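Local atomic coordinates of uncharacterized protein (Bacteroides eggerthii, PDB entry 4FTD), a protein that is of unknown function but, with an immunoglobulin-like domain joined to a six-bladed beta-propeller, may act in carbohydrate metabolism. Residues F112-F116 with F347-Y352; V289-K293 with E325-E329; D295-N301 with W313-V318; K425-L431 with C443-I447. All coordinates share one frame; numbering follows the deposited sequence. Where two conformers were deposited one is given.

Contact 1: residues F112-F116 with F347-Y352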
loop_
_atom_site.group_PDB
_atom_site.type_symbol
_atom_site.label_atom_id
_atom_site.label_comp_id
_atom_site.label_asym_id
_atom_site.label_seq_id
_atom_site.Cartn_x
_atom_site.Cartn_y
_atom_site.Cartn_z
ATOM N N PHE A 112 12.163 -7.966 5.490
ATOM C CA PHE A 112 11.760 -6.580 5.298
ATOM C C PHE A 112 10.346 -6.460 4.780
ATOM O O PHE A 112 9.765 -7.420 4.299
ATOM C CB PHE A 112 12.741 -5.903 4.344
ATOM C CG PHE A 112 14.158 -5.948 4.828
ATOM C CD1 PHE A 112 14.580 -5.102 5.843
ATOM C CD2 PHE A 112 15.056 -6.867 4.314
ATOM C CE1 PHE A 112 15.882 -5.157 6.329
ATOM C CE2 PHE A 112 16.365 -6.944 4.807
ATOM C CZ PHE A 112 16.777 -6.078 5.818
ATOM N N GLY A 113 9.802 -5.260 4.913
ATOM C CA GLY A 113 8.495 -4.937 4.409
ATOM C C GLY A 113 7.352 -5.438 5.270
ATOM O O GLY A 113 7.522 -5.767 6.430
ATOM N N ALA A 114 6.169 -5.435 4.672
ATOM C CA ALA A 114 4.931 -5.884 5.285
ATOM C C ALA A 114 4.770 -7.383 5.096
ATOM O O ALA A 114 5.264 -7.961 4.129
ATOM C CB ALA A 114 3.757 -5.182 4.634
ATOM N N ASP A 115 4.077 -8.018 6.026
ATOM C CA ASP A 115 3.736 -9.416 5.877
ATOM C C ASP A 115 2.309 -9.473 5.338
ATOM O O ASP A 115 1.328 -9.405 6.086
ATOM C CB ASP A 115 3.848 -10.127 7.188
ATOM C CG ASP A 115 3.730 -11.620 7.049
ATOM O OD1 ASP A 115 3.254 -12.124 6.006
ATOM O OD2 ASP A 115 4.125 -12.277 8.011
ATOM N N PHE A 116 2.219 -9.627 4.026
ATOM C CA PHE A 116 0.931 -9.673 3.340
ATOM C C PHE A 116 0.142 -10.954 3.585
ATOM O O PHE A 116 -1.019 -11.024 3.215
ATOM C CB PHE A 116 1.116 -9.412 1.859
ATOM C CG PHE A 116 1.592 -8.026 1.571
ATOM C CD1 PHE A 116 0.713 -6.960 1.654
ATOM C CD2 PHE A 116 2.922 -7.776 1.244
ATOM C CE1 PHE A 116 1.135 -5.667 1.384
ATOM C CE2 PHE A 116 3.352 -6.487 0.974
ATOM C CZ PHE A 116 2.455 -5.429 1.045
ATOM N N PHE A 347 7.729 1.315 3.008
ATOM C CA PHE A 347 7.425 0.722 4.300
ATOM C C PHE A 347 8.446 -0.337 4.689
ATOM O O PHE A 347 8.621 -1.324 3.958
ATOM C CB PHE A 347 6.032 0.093 4.269
ATOM C CG PHE A 347 5.622 -0.543 5.564
ATOM C CD1 PHE A 347 5.172 0.239 6.619
ATOM C CD2 PHE A 347 5.669 -1.933 5.729
ATOM C CE1 PHE A 347 4.789 -0.346 7.830
ATOM C CE2 PHE A 347 5.307 -2.522 6.944
ATOM C CZ PHE A 347 4.859 -1.727 7.993
ATOM N N ASN A 348 9.098 -0.128 5.842
ATOM C CA ASN A 348 10.068 -1.071 6.413
ATOM C C ASN A 348 11.060 -1.569 5.352
ATOM O O ASN A 348 11.272 -2.791 5.158
ATOM C CB ASN A 348 9.306 -2.231 7.104
ATOM C CG ASN A 348 10.196 -3.098 7.991
ATOM O OD1 ASN A 348 11.143 -2.616 8.604
ATOM N ND2 ASN A 348 9.874 -4.399 8.070
ATOM N N GLU A 349 11.627 -0.593 4.640
ATOM C CA GLU A 349 12.659 -0.811 3.619
ATOM C C GLU A 349 12.200 -1.505 2.333
ATOM O O GLU A 349 13.023 -1.888 1.515
ATOM C CB GLU A 349 13.882 -1.478 4.218
ATOM C CG GLU A 349 14.409 -0.690 5.417
ATOM C CD GLU A 349 15.587 -1.348 6.075
ATOM O OE1 GLU A 349 16.554 -1.674 5.353
ATOM O OE2 GLU A 349 15.541 -1.538 7.309
ATOM N N GLU A 350 10.899 -1.601 2.125
ATOM C CA GLU A 350 10.353 -2.052 0.840
ATOM C C GLU A 350 9.526 -0.945 0.224
ATOM O O GLU A 350 9.202 0.010 0.895
ATOM C CB GLU A 350 9.564 -3.344 1.005
ATOM C CG GLU A 350 10.493 -4.540 1.238
ATOM C CD GLU A 350 9.839 -5.879 0.942
ATOM O OE1 GLU A 350 8.592 -6.030 0.964
ATOM O OE2 GLU A 350 10.609 -6.800 0.675
ATOM N N ARG A 351 9.209 -1.089 -1.060
ATOM C CA ARG A 351 8.478 -0.081 -1.827
ATOM C C ARG A 351 7.381 -0.805 -2.607
ATOM O O ARG A 351 7.655 -1.746 -3.333
ATOM C CB ARG A 351 9.421 0.706 -2.766
ATOM C CG ARG A 351 8.721 1.737 -3.669
ATOM C CD ARG A 351 9.702 2.597 -4.457
ATOM N NE ARG A 351 10.610 1.709 -5.117
ATOM C CZ ARG A 351 11.904 1.909 -5.335
ATOM N NH1 ARG A 351 12.483 3.059 -5.043
ATOM N NH2 ARG A 351 12.621 0.923 -5.884
ATOM N N TYR A 352 6.144 -0.350 -2.417
ATOM C CA TYR A 352 4.965 -0.922 -3.030
ATOM C C TYR A 352 4.203 0.091 -3.881
ATOM O O TYR A 352 4.308 1.299 -3.661
ATOM C CB TYR A 352 4.011 -1.442 -1.942
ATOM C CG TYR A 352 4.666 -2.330 -0.929
ATOM C CD1 TYR A 352 5.300 -3.499 -1.320
ATOM C CD2 TYR A 352 4.670 -2.009 0.435
ATOM C CE1 TYR A 352 5.950 -4.319 -0.403
ATOM C CE2 TYR A 352 5.307 -2.839 1.364
ATOM C CZ TYR A 352 5.945 -3.993 0.937
ATOM O OH TYR A 352 6.589 -4.831 1.833
HETATM O O HOH W 1 9.933 -9.304 1.618
#
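G113 is bonded through both its N-H and its carbonyl to N348, and this pair marks the closest backbone approach, with CA atoms 4.6 Å apart. The N-H of G113 gives a hydrogen bond to N348 O (2.9 Å). N348 ND2 answers with a nearly straight bond to G113 O (3.2 Å, 173° at the hydrogen) that stays in the plane of its own amide. With chi1 at -167°, N348 CG stands anti to its backbone N, and this brings the amide within reach of the glycine carbonyl. The type I' turn F347-E350 carries this asparagine.

The dense part lies beside it. Y352 OH accepts from A114 N at 2.9 Å and also lies 3.2 Å from G113 CA. The same hydroxyl points at E350 OE1, but that separation is so short that its exact value is doubtful. F116 brings its ring edge onto one face of Y352, with F116 CZ over the centre of the Y352 ring, in a T-shaped stack (centroids 5.0 Å apart, planes at 82°). The methyl of A114 closes against F347 CE2 at 3.8 Å.

Toward solvent the fit is looser. The exposed F112 ring and the E349 carboxylate meet obliquely without a hydrogen bond, F112 CE1 to E349 OE1 being 3.7 Å. Nearby, a water donates to both F112 O and E350 OE2.

Residues 112-116 belong to the linker between strands 98-106 and 120-125, and 347-352 form the tip of the hairpin 342-347/350-357. L429 of strand 426-435 touches A114, F347 and Y352, V372 of strand 369-374 backs F116 and Y352, and K448 binds the carbonyls of F112 and A114.

Contact 2: residues V289-K293 with E325-E329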
loop_
_atom_site.group_PDB
_atom_site.type_symbol
_atom_site.label_atom_id
_atom_site.label_comp_id
_atom_site.label_asym_id
_atom_site.label_seq_id
_atom_site.Cartn_x
_atom_site.Cartn_y
_atom_site.Cartn_z
ATOM N N VAL A 289 -2.824 23.862 -18.147
ATOM C CA VAL A 289 -3.640 22.900 -18.894
ATOM C C VAL A 289 -2.631 21.921 -19.490
ATOM O O VAL A 289 -1.774 22.329 -20.258
ATOM C CB VAL A 289 -4.463 23.597 -19.990
ATOM C CG1 VAL A 289 -5.145 22.569 -20.885
ATOM C CG2 VAL A 289 -5.479 24.573 -19.327
ATOM N N LEU A 290 -2.702 20.648 -19.109
ATOM C CA LEU A 290 -1.729 19.639 -19.545
ATOM C C LEU A 290 -2.384 18.654 -20.471
ATOM O O LEU A 290 -3.503 18.286 -20.239
ATOM C CB LEU A 290 -1.177 18.889 -18.336
ATOM C CG LEU A 290 -0.584 19.761 -17.221
ATOM C CD1 LEU A 290 -0.251 18.889 -16.008
ATOM C CD2 LEU A 290 0.620 20.562 -17.717
ATOM N N PRO A 291 -1.656 18.151 -21.477
ATOM C CA PRO A 291 -2.269 17.203 -22.406
ATOM C C PRO A 291 -2.555 15.832 -21.767
ATOM O O PRO A 291 -1.768 15.328 -20.973
ATOM C CB PRO A 291 -1.207 17.094 -23.512
ATOM C CG PRO A 291 0.076 17.235 -22.750
ATOM C CD PRO A 291 -0.216 18.334 -21.762
ATOM N N SER A 292 -3.737 15.286 -22.036
ATOM C CA SER A 292 -4.097 13.927 -21.591
ATOM C C SER A 292 -4.386 13.123 -22.853
ATOM O O SER A 292 -3.929 13.499 -23.929
ATOM C CB SER A 292 -5.316 13.973 -20.698
ATOM O OG SER A 292 -5.646 12.679 -20.259
ATOM N N LYS A 293 -5.112 12.015 -22.764
ATOM C CA LYS A 293 -5.452 11.273 -24.019
ATOM C C LYS A 293 -6.728 10.527 -23.730
ATOM O O LYS A 293 -6.977 10.193 -22.568
ATOM C CB LYS A 293 -4.326 10.354 -24.428
ATOM C CG LYS A 293 -4.062 9.172 -23.509
ATOM C CD LYS A 293 -2.578 8.852 -23.372
ATOM C CE LYS A 293 -2.044 7.842 -24.315
ATOM N NZ LYS A 293 -0.595 7.603 -23.965
ATOM N N GLU A 325 6.144 16.692 -13.989
ATOM C CA GLU A 325 4.990 17.475 -13.474
ATOM C C GLU A 325 4.126 18.159 -14.570
ATOM O O GLU A 325 3.109 18.753 -14.261
ATOM C CB GLU A 325 5.370 18.444 -12.344
ATOM C CG GLU A 325 6.081 19.739 -12.734
ATOM C CD GLU A 325 6.040 20.768 -11.607
ATOM O OE1 GLU A 325 6.180 20.382 -10.436
ATOM O OE2 GLU A 325 5.863 21.967 -11.880
ATOM N N SER A 326 4.540 18.052 -15.835
ATOM C CA SER A 326 3.753 18.503 -16.998
ATOM C C SER A 326 3.106 17.352 -17.736
ATOM O O SER A 326 2.627 17.523 -18.855
ATOM C CB SER A 326 4.681 19.250 -17.978
ATOM O OG SER A 326 5.099 20.426 -17.339
ATOM N N LEU A 327 3.112 16.174 -17.110
ATOM C CA LEU A 327 2.587 14.952 -17.681
ATOM C C LEU A 327 3.380 14.443 -18.897
ATOM O O LEU A 327 2.866 13.645 -19.679
ATOM C CB LEU A 327 1.099 15.125 -18.025
ATOM C CG LEU A 327 0.196 14.095 -17.372
ATOM C CD1 LEU A 327 0.114 14.443 -15.889
ATOM C CD2 LEU A 327 -1.167 14.133 -18.040
ATOM N N GLY A 328 4.625 14.884 -19.055
ATOM C CA GLY A 328 5.498 14.338 -20.096
ATOM C C GLY A 328 5.863 12.909 -19.707
ATOM O O GLY A 328 6.311 12.686 -18.581
ATOM N N GLU A 329 5.679 11.956 -20.635
ATOM C CA GLU A 329 5.832 10.524 -20.353
ATOM C C GLU A 329 7.293 10.115 -20.249
ATOM O O GLU A 329 8.040 10.323 -21.158
ATOM C CB GLU A 329 5.050 9.668 -21.384
ATOM C CG GLU A 329 3.519 9.903 -21.291
ATOM C CD GLU A 329 2.653 8.943 -22.114
ATOM O OE1 GLU A 329 2.919 7.718 -22.116
ATOM O OE2 GLU A 329 1.684 9.414 -22.754
HETATM O O HOH W 2 0.541 13.707 -21.462
#
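L290 and L327 carry the apolar packing between 289-293 and 325-329, L290 spreading its two methyls along the backbone of the loop. L290 CD1 lies 3.8 Å from E325 O, while CD2 rests by the CA and carbonyl of S326. Its chi1 of -54° places CG beside the backbone N, and both branches fall onto the loop. L327 turns its CB toward L290 CB at a loose 4.4 Å. A closer touch comes from its other end, where L327 CD2 stands 3.2 Å from P291 O; chi1 at -124° lies off any staggered position, which may reflect some strain.

Water provides the polar backbone link. One molecule donates to P291 O and to L327 O, each at 2.9 Å, and so ties two carbonyls that could not bond to each other. The segments share no direct backbone hydrogen bond.

Charge closes the far end. K293 NZ meets the syn lone pair of E329 OE2 in a salt bridge of 3.2 Å, the two side chains crossing at a slant. The lysine reaches it by bending at chi2 and chi3, whereas the glutamate runs extended beyond CG. E325 takes no part in this pairing, as its carboxylate forms a salt bridge with K273.

The edge strand 281-291 of one four-stranded sheet is thereby joined to the loop between strands 318-323 and 329-332 of the next, as between neighbouring propeller blades. Two buried leucines, one water between carbonyls and one ion pair near the surface are consistent with a modest seam of mixed chemistry.

Contact 3: residues D295-N301 with W313-V318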
loop_
_atom_site.group_PDB
_atom_site.type_symbol
_atom_site.label_atom_id
_atom_site.label_comp_id
_atom_site.label_asym_id
_atom_site.label_seq_id
_atom_site.Cartn_x
_atom_site.Cartn_y
_atom_site.Cartn_z
ATOM N N ASP A 295 -7.787 7.601 -23.968
ATOM C CA ASP A 295 -7.650 6.330 -23.251
ATOM C C ASP A 295 -7.553 6.462 -21.726
ATOM O O ASP A 295 -7.721 5.470 -21.040
ATOM C CB ASP A 295 -6.450 5.532 -23.715
ATOM C CG ASP A 295 -6.720 4.733 -25.009
ATOM O OD1 ASP A 295 -7.880 4.364 -25.308
ATOM O OD2 ASP A 295 -5.749 4.457 -25.724
ATOM N N ALA A 296 -7.230 7.652 -21.214
ATOM C CA ALA A 296 -7.259 7.904 -19.765
ATOM C C ALA A 296 -8.683 7.777 -19.248
ATOM O O ALA A 296 -8.893 7.276 -18.147
ATOM C CB ALA A 296 -6.719 9.293 -19.421
ATOM N N THR A 297 -9.635 8.255 -20.051
ATOM C CA THR A 297 -11.057 8.381 -19.694
ATOM C C THR A 297 -11.266 9.372 -18.544
ATOM O O THR A 297 -10.337 10.045 -18.056
ATOM C CB THR A 297 -11.754 7.015 -19.359
ATOM O OG1 THR A 297 -11.401 6.619 -18.019
ATOM C CG2 THR A 297 -11.379 5.904 -20.374
HETATM N N MSE A 298 -12.511 9.471 -18.097
HETATM C CA MSE A 298 -12.832 10.262 -16.910
HETATM C C MSE A 298 -12.337 9.661 -15.587
HETATM O O MSE A 298 -12.334 10.390 -14.579
HETATM C CB MSE A 298 -14.328 10.439 -16.807
HETATM C CG MSE A 298 -15.074 9.089 -16.665
HETATM SE SE MSE A 298 -16.899 9.431 -16.238
HETATM C CE MSE A 298 -16.734 9.863 -14.389
ATOM N N VAL A 299 -12.004 8.351 -15.580
ATOM C CA VAL A 299 -11.460 7.625 -14.412
ATOM C C VAL A 299 -9.959 7.508 -14.592
ATOM O O VAL A 299 -9.449 6.592 -15.227
ATOM C CB VAL A 299 -12.122 6.251 -14.185
ATOM C CG1 VAL A 299 -11.693 5.643 -12.817
ATOM C CG2 VAL A 299 -13.647 6.402 -14.288
ATOM N N THR A 300 -9.249 8.483 -14.025
ATOM C CA THR A 300 -7.793 8.641 -14.212
ATOM C C THR A 300 -7.255 9.464 -13.037
ATOM O O THR A 300 -8.011 10.231 -12.406
ATOM C CB THR A 300 -7.480 9.342 -15.553
ATOM O OG1 THR A 300 -6.070 9.409 -15.785
ATOM C CG2 THR A 300 -8.119 10.744 -15.601
ATOM N N ASN A 301 -5.970 9.284 -12.736
ATOM C CA ASN A 301 -5.339 9.933 -11.622
ATOM C C ASN A 301 -3.885 10.138 -11.884
ATOM O O ASN A 301 -3.281 9.375 -12.601
ATOM C CB ASN A 301 -5.430 9.073 -10.355
ATOM C CG ASN A 301 -6.851 8.893 -9.808
ATOM O OD1 ASN A 301 -7.434 7.852 -10.008
ATOM N ND2 ASN A 301 -7.393 9.903 -9.108
ATOM N N TRP A 313 0.857 8.408 -13.486
ATOM C CA TRP A 313 -0.413 8.637 -14.130
ATOM C C TRP A 313 -0.953 7.303 -14.606
ATOM O O TRP A 313 -0.224 6.509 -15.180
ATOM C CB TRP A 313 -0.197 9.544 -15.332
ATOM C CG TRP A 313 -1.372 9.765 -16.240
ATOM C CD1 TRP A 313 -2.695 9.845 -15.886
ATOM C CD2 TRP A 313 -1.325 10.035 -17.636
ATOM N NE1 TRP A 313 -3.471 10.100 -16.973
ATOM C CE2 TRP A 313 -2.659 10.254 -18.064
ATOM C CE3 TRP A 313 -0.291 10.102 -18.580
ATOM C CZ2 TRP A 313 -2.991 10.520 -19.387
ATOM C CZ3 TRP A 313 -0.619 10.380 -19.919
ATOM C CH2 TRP A 313 -1.960 10.590 -20.305
ATOM N N SER A 314 -2.217 7.046 -14.314
ATOM C CA SER A 314 -2.920 5.931 -14.904
ATOM C C SER A 314 -4.396 6.250 -15.104
ATOM O O SER A 314 -4.944 7.255 -14.566
ATOM C CB SER A 314 -2.724 4.626 -14.114
ATOM O OG SER A 314 -3.593 4.549 -12.987
ATOM N N GLY A 315 -5.015 5.382 -15.911
ATOM C CA GLY A 315 -6.424 5.469 -16.280
ATOM C C GLY A 315 -6.927 4.119 -16.783
ATOM O O GLY A 315 -6.191 3.109 -16.779
ATOM N N ILE A 316 -8.163 4.105 -17.244
ATOM C CA ILE A 316 -8.826 2.876 -17.649
ATOM C C ILE A 316 -8.044 2.129 -18.711
ATOM O O ILE A 316 -7.832 0.925 -18.580
ATOM C CB ILE A 316 -10.320 3.108 -18.027
ATOM C CG1 ILE A 316 -11.100 3.689 -16.820
ATOM C CG2 ILE A 316 -10.969 1.814 -18.464
ATOM C CD1 ILE A 316 -11.061 2.863 -15.536
ATOM N N ARG A 317 -7.602 2.847 -19.730
ATOM C CA ARG A 317 -6.766 2.272 -20.796
ATOM C C ARG A 317 -5.388 2.952 -20.887
ATOM O O ARG A 317 -4.796 3.032 -21.969
ATOM C CB ARG A 317 -7.502 2.325 -22.149
ATOM C CG ARG A 317 -8.743 1.439 -22.193
ATOM C CD ARG A 317 -9.422 1.523 -23.551
ATOM N NE ARG A 317 -9.933 2.859 -23.829
ATOM C CZ ARG A 317 -11.035 3.397 -23.283
ATOM N NH1 ARG A 317 -11.786 2.736 -22.403
ATOM N NH2 ARG A 317 -11.387 4.618 -23.606
ATOM N N VAL A 318 -4.895 3.447 -19.751
ATOM C CA VAL A 318 -3.552 4.003 -19.618
ATOM C C VAL A 318 -2.867 3.215 -18.486
ATOM O O VAL A 318 -3.204 3.396 -17.292
ATOM C CB VAL A 318 -3.516 5.528 -19.323
ATOM C CG1 VAL A 318 -2.061 5.968 -19.099
ATOM C CG2 VAL A 318 -4.153 6.348 -20.480
HETATM O O HOH W 3 -10.109 5.900 -25.802
#
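D295 and R317 bury the most surface here, and they grip each other twice. R317 N donates to D295 O, and R317 NE donates to D295 OD1 in a salt bridge of 2.9 Å. The guanidinium and carboxylate planes stand 82° apart: OD1 lies in the guanidinium plane, yet the NE comes from above the carboxylate plane. Water donates to the same OD1 and accepts from R317 NH2, closing a small ring. A bend at chi3 (-64°) turns the guanidinium across T297, whose CG2 is 3.5 Å from R317 NH2.

I316 is the next largest contributor. Its CG1 presses on T297 OG1 (3.2 Å) and its CD1 on V299 CB, while its N-H has two weak bonds, to A296 O and V299 O. T297 OG1 itself accepts from V299 N, forming an ST turn.

Beyond I316, T300 OG1 donates to S314 O at 2.7 Å from above the carbonyl plane and accepts from W313 NE1 (2.9 Å). N301 and S314 form the hydrogen-bonded antiparallel pair.

These residues lead into the hairpin 300-304/311-315, which strand 318-323 extends. W313 meets F271 of the preceding sheet, and N301 and S314 reach strands 339-340 and 342-347 of the following one.

Contact 4: residues K425-L431 with C443-I447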
loop_
_atom_site.group_PDB
_atom_site.type_symbol
_atom_site.label_atom_id
_atom_site.label_comp_id
_atom_site.label_asym_id
_atom_site.label_seq_id
_atom_site.Cartn_x
_atom_site.Cartn_y
_atom_site.Cartn_z
ATOM N N LYS A 425 10.162 3.537 14.454
ATOM C CA LYS A 425 10.310 2.534 13.404
ATOM C C LYS A 425 8.924 2.116 12.874
ATOM O O LYS A 425 7.951 2.010 13.643
ATOM C CB LYS A 425 11.049 1.312 13.949
ATOM C CG LYS A 425 11.394 0.275 12.891
ATOM C CD LYS A 425 11.963 -0.991 13.517
ATOM C CE LYS A 425 12.099 -2.112 12.495
ATOM N NZ LYS A 425 12.043 -3.422 13.181
ATOM N N ASP A 426 8.844 1.841 11.573
ATOM C CA ASP A 426 7.580 1.404 10.973
ATOM C C ASP A 426 7.130 0.106 11.645
ATOM O O ASP A 426 7.963 -0.773 11.895
ATOM C CB ASP A 426 7.737 1.153 9.485
ATOM C CG ASP A 426 8.021 2.407 8.694
ATOM O OD1 ASP A 426 7.819 3.530 9.203
ATOM O OD2 ASP A 426 8.412 2.246 7.526
ATOM N N ALA A 427 5.828 0.017 11.946
ATOM C CA ALA A 427 5.241 -1.139 12.648
ATOM C C ALA A 427 4.034 -1.741 11.925
ATOM O O ALA A 427 3.923 -2.958 11.842
ATOM C CB ALA A 427 4.848 -0.753 14.062
ATOM N N LYS A 428 3.143 -0.899 11.397
ATOM C CA LYS A 428 1.913 -1.369 10.765
ATOM C C LYS A 428 1.640 -0.577 9.482
ATOM O O LYS A 428 1.689 0.645 9.497
ATOM C CB LYS A 428 0.759 -1.222 11.773
ATOM C CG LYS A 428 -0.440 -2.128 11.548
ATOM C CD LYS A 428 -1.389 -2.119 12.754
ATOM C CE LYS A 428 -2.291 -0.892 12.799
ATOM N NZ LYS A 428 -3.281 -0.981 13.914
ATOM N N LEU A 429 1.343 -1.280 8.383
ATOM C CA LEU A 429 0.992 -0.687 7.100
ATOM C C LEU A 429 -0.512 -0.867 6.905
ATOM O O LEU A 429 -1.001 -2.006 6.832
ATOM C CB LEU A 429 1.729 -1.374 5.936
ATOM C CG LEU A 429 1.358 -0.947 4.506
ATOM C CD1 LEU A 429 1.650 0.530 4.339
ATOM C CD2 LEU A 429 2.085 -1.792 3.458
ATOM N N CYS A 430 -1.217 0.245 6.758
ATOM C CA CYS A 430 -2.678 0.264 6.630
ATOM C C CYS A 430 -3.037 0.805 5.258
ATOM O O CYS A 430 -2.620 1.896 4.913
ATOM C CB CYS A 430 -3.276 1.107 7.731
ATOM S SG CYS A 430 -2.653 0.745 9.383
ATOM N N LEU A 431 -3.732 -0.006 4.457
ATOM C CA LEU A 431 -4.077 0.306 3.079
ATOM C C LEU A 431 -5.593 0.438 2.972
ATOM O O LEU A 431 -6.334 -0.286 3.626
ATOM C CB LEU A 431 -3.558 -0.786 2.127
ATOM C CG LEU A 431 -2.061 -1.120 2.246
ATOM C CD1 LEU A 431 -1.744 -2.209 1.229
ATOM C CD2 LEU A 431 -1.145 0.097 2.021
ATOM N N CYS A 443 -7.183 -2.537 4.989
ATOM C CA CYS A 443 -6.392 -3.752 5.192
ATOM C C CYS A 443 -5.103 -3.380 5.893
ATOM O O CYS A 443 -4.344 -2.548 5.369
ATOM C CB CYS A 443 -6.047 -4.377 3.857
ATOM S SG CYS A 443 -7.488 -4.732 2.871
ATOM N N GLU A 444 -4.867 -3.964 7.064
ATOM C CA GLU A 444 -3.698 -3.652 7.894
ATOM C C GLU A 444 -2.774 -4.862 7.939
ATOM O O GLU A 444 -3.231 -6.013 8.049
ATOM C CB GLU A 444 -4.131 -3.290 9.315
ATOM C CG GLU A 444 -5.179 -2.181 9.388
ATOM C CD GLU A 444 -5.354 -1.589 10.783
ATOM O OE1 GLU A 444 -5.065 -2.285 11.778
ATOM O OE2 GLU A 444 -5.779 -0.421 10.895
ATOM N N PHE A 445 -1.475 -4.587 7.912
ATOM C CA PHE A 445 -0.442 -5.619 7.893
ATOM C C PHE A 445 0.696 -5.285 8.844
ATOM O O PHE A 445 1.121 -4.137 8.920
ATOM C CB PHE A 445 0.172 -5.735 6.503
ATOM C CG PHE A 445 -0.832 -5.964 5.406
ATOM C CD1 PHE A 445 -1.419 -4.878 4.743
ATOM C CD2 PHE A 445 -1.182 -7.235 5.017
ATOM C CE1 PHE A 445 -2.327 -5.079 3.734
ATOM C CE2 PHE A 445 -2.082 -7.434 3.995
ATOM C CZ PHE A 445 -2.657 -6.353 3.355
ATOM N N PRO A 446 1.224 -6.288 9.540
ATOM C CA PRO A 446 2.396 -6.058 10.385
ATOM C C PRO A 446 3.706 -6.076 9.572
ATOM O O PRO A 446 3.698 -6.477 8.415
ATOM C CB PRO A 446 2.362 -7.259 11.337
ATOM C CG PRO A 446 1.756 -8.354 10.518
ATOM C CD PRO A 446 0.742 -7.682 9.626
ATOM N N ILE A 447 4.809 -5.622 10.161
ATOM C CA ILE A 447 6.125 -5.846 9.558
ATOM C C ILE A 447 6.387 -7.375 9.570
ATOM O O ILE A 447 5.890 -8.091 10.434
ATOM C CB ILE A 447 7.299 -5.059 10.237
ATOM C CG1 ILE A 447 7.517 -5.450 11.715
ATOM C CG2 ILE A 447 7.097 -3.541 10.088
ATOM C CD1 ILE A 447 8.917 -5.143 12.253
HETATM O O HOH W 4 -4.376 1.568 12.556
#
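L429 and F445 pair through two backbone hydrogen bonds, N to O in each direction, and L431 and C443 do the same, all four between 2.8 and 2.9 Å. The strands run antiparallel (158° between directions), and I447 N adds a longer bond of 3.3 Å to A427 O.

On one face K428, C430 and E444 meet. In one of two modelled conformers, and so less certainly, K428 NZ forms a salt bridge with E444 OE1 at 3.1 Å, approaching from above the carboxylate plane. E444 OE2 lies 3.7 Å from C430 SG and accepts from a water whose contact with that NZ is weak and equally tentative. With chi1 at -53°, E444 CG sits beside its backbone N, from where the extended chain reaches across to strand 426-431. On the other face the L431 and F445 side chains cross at about a right angle, L431 CD1 lying 3.9 Å from F445 CE1.

Farther out, F116 and Y398 each make an edge-to-face pair with F445. A427 and K428 both face E419 in a classic beta bulge, and D426 accepts from N348 N and bridges to K420. Polar chemistry thus gathers on one face and apolar packing on the other, around paired backbone bonds at L429-F445 and L431-C443.

Overall arrangement
Contacts 1 and 4 lie together, with centres about 9 Å apart, and touch through D115 N to P446 O and N348 N to D426 OD2. Contacts 2 and 3 form the second cluster, about 12 Å between centres, meeting at W313; contact 1 is about 31 Å from contact 2, centre to centre. Along the chain, contact 3 falls within the span of contact 2, and both within that of contact 1, while contact 4 follows. Contact 4 belongs to the sheet that strand 120-125 completes beside strand 439-446, a Velcro-like closure known in beta-propellers. Contact 1 ties the linker from the N-terminal domain to the neighbouring hairpin 342-347/350-357. Contact 2 joins successive blades; contact 3 ties the connection into the second to its first hairpin.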